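Local coordinates for cell division control protein (Pyrococcus abyssi, PDB 6RPP), which is an intein of the HINT fold that interrupts an archaeal MCM-type replicative helicase and probably excises itself by protein splicing, at residues E23-E26 / R27-E31; F158-G162 / I163-A167. The protein carries 2 engineered substitutions. All coordinates share one frame; numbering follows the deposited sequence.

Contact 1 (E23-E26 / R27-E31)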
loop_
_atom_site.group_PDB
_atom_site.type_symbol
_atom_site.label_atom_id
_atom_site.label_comp_id
_atom_site.label_asym_id
_atom_site.label_seq_id
_atom_site.Cartn_x
_atom_site.Cartn_y
_atom_site.Cartn_z
ATOM N N GLU A 23 -0.537 -12.670 1.346
ATOM C CA GLU A 23 0.198 -13.896 1.014
ATOM C C GLU A 23 1.710 -13.652 1.039
ATOM O O GLU A 23 2.481 -14.475 1.580
ATOM C CB GLU A 23 -0.264 -14.379 -0.354
ATOM C CG GLU A 23 0.502 -15.604 -0.887
ATOM C CD GLU A 23 -0.168 -16.207 -2.101
ATOM O OE1 GLU A 23 -1.381 -15.936 -2.317
ATOM O OE2 GLU A 23 0.522 -16.961 -2.828
ATOM N N ILE A 24 2.167 -12.604 0.361
ATOM C CA ILE A 24 3.590 -12.222 0.368
ATOM C C ILE A 24 4.094 -12.078 1.796
ATOM O O ILE A 24 5.150 -12.627 2.157
ATOM C CB ILE A 24 3.798 -10.899 -0.400
ATOM C CG1 ILE A 24 3.423 -11.043 -1.874
ATOM C CG2 ILE A 24 5.224 -10.355 -0.236
ATOM C CD1 ILE A 24 3.325 -9.668 -2.570
ATOM N N VAL A 25 3.364 -11.320 2.632
ATOM C CA VAL A 25 3.884 -11.069 3.962
ATOM C C VAL A 25 3.861 -12.324 4.838
ATOM O O VAL A 25 4.848 -12.606 5.554
ATOM C CB VAL A 25 3.090 -9.929 4.620
ATOM C CG1 VAL A 25 3.531 -9.794 6.057
ATOM C CG2 VAL A 25 3.356 -8.644 3.855
ATOM N N GLU A 26 2.727 -13.047 4.867
ATOM C CA GLU A 26 2.645 -14.183 5.778
ATOM C C GLU A 26 3.673 -15.251 5.433
ATOM O O GLU A 26 4.212 -15.889 6.348
ATOM C CB GLU A 26 1.240 -14.760 5.745
ATOM C CG GLU A 26 0.175 -13.806 6.313
ATOM C CD GLU A 26 0.320 -13.524 7.814
ATOM O OE1 GLU A 26 1.122 -14.188 8.534
ATOM O OE2 GLU A 26 -0.450 -12.653 8.280
ATOM N N ARG A 27 3.985 -15.445 4.139
ATOM C CA ARG A 27 5.020 -16.422 3.800
ATOM C C ARG A 27 6.370 -15.987 4.342
ATOM O O ARG A 27 7.166 -16.824 4.803
ATOM C CB ARG A 27 5.081 -16.614 2.283
ATOM C CG ARG A 27 6.136 -17.608 1.793
ATOM C CD ARG A 27 6.179 -17.585 0.263
ATOM N NE ARG A 27 7.326 -18.294 -0.298
ATOM C CZ ARG A 27 7.223 -19.378 -1.061
ATOM N NH1 ARG A 27 6.025 -19.878 -1.337
ATOM N NH2 ARG A 27 8.311 -19.973 -1.541
ATOM N N ALA A 28 6.652 -14.685 4.268
ATOM C CA ALA A 28 7.927 -14.187 4.745
ATOM C C ALA A 28 8.013 -14.292 6.258
ATOM O O ALA A 28 9.078 -14.615 6.812
ATOM C CB ALA A 28 8.111 -12.734 4.293
ATOM N N ILE A 29 6.898 -14.020 6.929
ATOM C CA ILE A 29 6.828 -14.158 8.388
ATOM C C ILE A 29 7.042 -15.605 8.802
ATOM O O ILE A 29 7.794 -15.903 9.744
ATOM C CB ILE A 29 5.475 -13.627 8.904
ATOM C CG1 ILE A 29 5.307 -12.141 8.606
ATOM C CG2 ILE A 29 5.318 -13.913 10.401
ATOM C CD1 ILE A 29 6.131 -11.255 9.441
ATOM N N GLU A 30 6.387 -16.534 8.114
ATOM C CA GLU A 30 6.535 -17.946 8.485
ATOM C C GLU A 30 7.990 -18.410 8.352
ATOM O O GLU A 30 8.516 -19.120 9.220
ATOM C CB GLU A 30 5.617 -18.799 7.611
ATOM C CG GLU A 30 5.545 -20.249 8.034
ATOM C CD GLU A 30 4.546 -21.055 7.200
ATOM O OE1 GLU A 30 4.031 -20.513 6.192
ATOM O OE2 GLU A 30 4.293 -22.234 7.540
ATOM N N GLU A 31 8.678 -17.980 7.296
ATOM C CA GLU A 31 10.048 -18.419 7.119
ATOM C C GLU A 31 10.951 -17.791 8.175
ATOM O O GLU A 31 11.837 -18.473 8.720
ATOM C CB GLU A 31 10.496 -18.052 5.705
ATOM C CG GLU A 31 11.856 -18.578 5.330
ATOM C CD GLU A 31 12.143 -18.390 3.866
ATOM O OE1 GLU A 31 11.779 -19.271 3.054
ATOM O OE2 GLU A 31 12.730 -17.351 3.532
#
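R27 N reaches back to E23 O at 3.1 Å, the first of four successive i to i+4 bonds that make residues 23 to 31 one uninterrupted alpha-helical run. The next rung, A28 N to I24 O, is weak at 3.3 Å; the tightest, I29 N to V25 O at 2.8 Å, meets its carbonyl nearly head-on, with a C=O...N angle of 163°. E30 N bonds E26 O, and E31 N carries the ladder on to R27 O.

Among side chains, the closest meeting is between V25 and I29, one turn apart and side by side with the same heading, CG1 to CG1 at 3.9 Å. In V25 this methyl stands opposite the backbone N (chi1 173°), a rotation that sets it beside its own carbonyl carbon. I29 CG1 also lies 3.1 Å from V25 O. Neighbouring strands take up this apolar side: V25 packs on A71, I29 on F45 and A47. E26, bent at chi2 (-66°), sends OE1 to a salt bridge with K73 and OE2 to a hydrogen bond with Y148.

The helix is amphipathic: buried I24, V25 and I29 anchor one side to the sheet, E26 adds a charged tie, and E23, R27 and E30 lie exposed.

Contact 2 (F158-G162 / I163-A167). Engineered in segment 163-167: A167 (natural residue Asn).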
loop_
_atom_site.group_PDB
_atom_site.type_symbol
_atom_site.label_atom_id
_atom_site.label_comp_id
_atom_site.label_asym_id
_atom_site.label_seq_id
_atom_site.Cartn_x
_atom_site.Cartn_y
_atom_site.Cartn_z
ATOM N N PHE A 158 4.505 1.297 -3.798
ATOM C CA PHE A 158 4.408 0.151 -4.715
ATOM C C PHE A 158 3.035 0.168 -5.344
ATOM O O PHE A 158 2.060 0.622 -4.730
ATOM C CB PHE A 158 4.657 -1.215 -4.023
ATOM C CG PHE A 158 3.773 -1.436 -2.811
ATOM C CD1 PHE A 158 2.509 -2.040 -2.935
ATOM C CD2 PHE A 158 4.190 -1.046 -1.527
ATOM C CE1 PHE A 158 1.657 -2.239 -1.884
ATOM C CE2 PHE A 158 3.354 -1.229 -0.420
ATOM C CZ PHE A 158 2.099 -1.825 -0.571
ATOM N N LEU A 159 2.969 -0.318 -6.586
ATOM C CA LEU A 159 1.691 -0.427 -7.307
ATOM C C LEU A 159 0.863 -1.591 -6.809
ATOM O O LEU A 159 1.315 -2.751 -6.822
ATOM C CB LEU A 159 1.980 -0.610 -8.787
ATOM C CG LEU A 159 0.744 -0.693 -9.691
ATOM C CD1 LEU A 159 -0.142 0.575 -9.606
ATOM C CD2 LEU A 159 1.313 -0.913 -11.138
ATOM N N ALA A 160 -0.384 -1.307 -6.395
ATOM C CA ALA A 160 -1.285 -2.370 -5.987
ATOM C C ALA A 160 -2.709 -1.863 -6.169
ATOM O O ALA A 160 -3.004 -0.713 -5.867
ATOM C CB ALA A 160 -1.010 -2.761 -4.516
ATOM N N ASN A 161 -3.564 -2.749 -6.684
ATOM C CA ASN A 161 -4.989 -2.395 -6.936
ATOM C C ASN A 161 -5.082 -1.176 -7.862
ATOM O O ASN A 161 -6.046 -0.395 -7.775
ATOM C CB ASN A 161 -5.746 -2.157 -5.635
ATOM C CG ASN A 161 -6.151 -3.436 -4.943
ATOM O OD1 ASN A 161 -5.552 -4.485 -5.174
ATOM N ND2 ASN A 161 -7.179 -3.371 -4.117
ATOM N N GLY A 162 -4.082 -1.008 -8.738
ATOM C CA GLY A 162 -4.038 0.106 -9.659
ATOM C C GLY A 162 -3.697 1.449 -9.036
ATOM O O GLY A 162 -3.825 2.463 -9.729
ATOM N N ILE A 163 -3.260 1.476 -7.760
ATOM C CA ILE A 163 -2.919 2.689 -7.026
ATOM C C ILE A 163 -1.447 2.636 -6.628
ATOM O O ILE A 163 -0.950 1.567 -6.314
ATOM C CB ILE A 163 -3.811 2.789 -5.767
ATOM C CG1 ILE A 163 -5.297 2.911 -6.172
ATOM C CG2 ILE A 163 -3.391 3.965 -4.866
ATOM C CD1 ILE A 163 -6.262 2.744 -5.015
ATOM N N PHE A 164 -0.722 3.769 -6.652
ATOM C CA PHE A 164 0.643 3.776 -6.120
ATOM C C PHE A 164 0.505 4.002 -4.637
ATOM O O PHE A 164 0.292 5.131 -4.187
ATOM C CB PHE A 164 1.454 4.847 -6.844
ATOM C CG PHE A 164 1.786 4.405 -8.232
ATOM C CD1 PHE A 164 2.743 3.437 -8.461
ATOM C CD2 PHE A 164 1.067 4.911 -9.292
ATOM C CE1 PHE A 164 3.045 3.008 -9.750
ATOM C CE2 PHE A 164 1.341 4.499 -10.584
ATOM C CZ PHE A 164 2.337 3.540 -10.806
ATOM N N VAL A 165 0.562 2.894 -3.909
ATOM C CA VAL A 165 0.274 2.817 -2.479
ATOM C C VAL A 165 1.518 3.239 -1.721
ATOM O O VAL A 165 2.617 2.723 -1.999
ATOM C CB VAL A 165 -0.119 1.381 -2.112
ATOM C CG1 VAL A 165 -0.361 1.269 -0.651
ATOM C CG2 VAL A 165 -1.375 0.968 -2.913
ATOM N N HIS A 166 1.364 4.144 -0.743
ATOM C CA HIS A 166 2.526 4.558 0.035
ATOM C C HIS A 166 2.983 3.411 0.927
ATOM O O HIS A 166 2.173 2.594 1.404
ATOM C CB HIS A 166 2.211 5.811 0.868
ATOM C CG HIS A 166 3.394 6.343 1.614
ATOM N ND1 HIS A 166 3.698 5.926 2.898
ATOM C CD2 HIS A 166 4.373 7.211 1.258
ATOM C CE1 HIS A 166 4.806 6.519 3.297
ATOM N NE2 HIS A 166 5.226 7.316 2.331
ATOM N N ALA A 167 4.303 3.338 1.139
ATOM C CA ALA A 167 4.950 2.226 1.807
ATOM C C ALA A 167 5.949 2.715 2.839
ATOM O O ALA A 167 6.470 3.831 2.777
ATOM C CB ALA A 167 5.733 1.384 0.787
#
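F158 and V165 form an antiparallel hydrogen-bonded pair, V165 N to F158 O at 2.8 Å with its partner bond F158 N to V165 O running in the carbonyl plane. The phenylalanine side chain can be followed outward from there. Its CB carries CG into the wedge between backbone N and carbonyl carbon (chi1 53°), which swings the ring over the second strand. CD2 and CE2 then meet the CB of A167, an engineered residue that is Asn in the natural sequence, at the ring edge near its plane, CD2 to CB being 3.7 Å. CE1 lies against V165 CB, which sits over one face, offset toward the rim, and at the tip CZ meets V165 CG1 at 4.0 Å. V53 and L150 of neighbouring strands also touch F158. Cut back to an alanine, this position would probably leave V165 CB and CG1 without their aromatic cover and a gap beside A167.

L159 and F164, a non-hydrogen-bonded pair, project to the other face, where L159 CD1 makes a CH-pi contact over the F164 ring centre, 4.0 Å from the centroid and 12° off the normal. At the closed end, A160 N to I163 O and I163 N to A160 O are both 2.9 Å. Between them N161 and G162 take positive phi, and N161 is tied by its side chain to E10 N and R90 O. The whole is a beta hairpin whose two strands are joined by a two-residue type I' turn, N161-G162, ending in the His-Asn motif characteristic of an intein C-terminus, here His-Ala through the engineered residue.

Contacts 1 and 2 are separate local elements of one intein chain, their centres 19 Å apart and their nearest atoms about 8 Å apart without touching. Contact 1 lies about 16 Å from the centre of the chain, on a helix laid against strands 44-56 and 63-75; contact 2 is only about 5 Å from that centre. Strand 44-56 links them: I49 and I51 receive the helix, whereas V53, Y54 and L56, further along, touch the hairpin. Strand 146-151 is a second shared neighbour, through Y148 and L150. Contact 2 carries the chain end at which splicing would be expected, with H156 bonded to A167 O, and contact 1 lies toward the periphery.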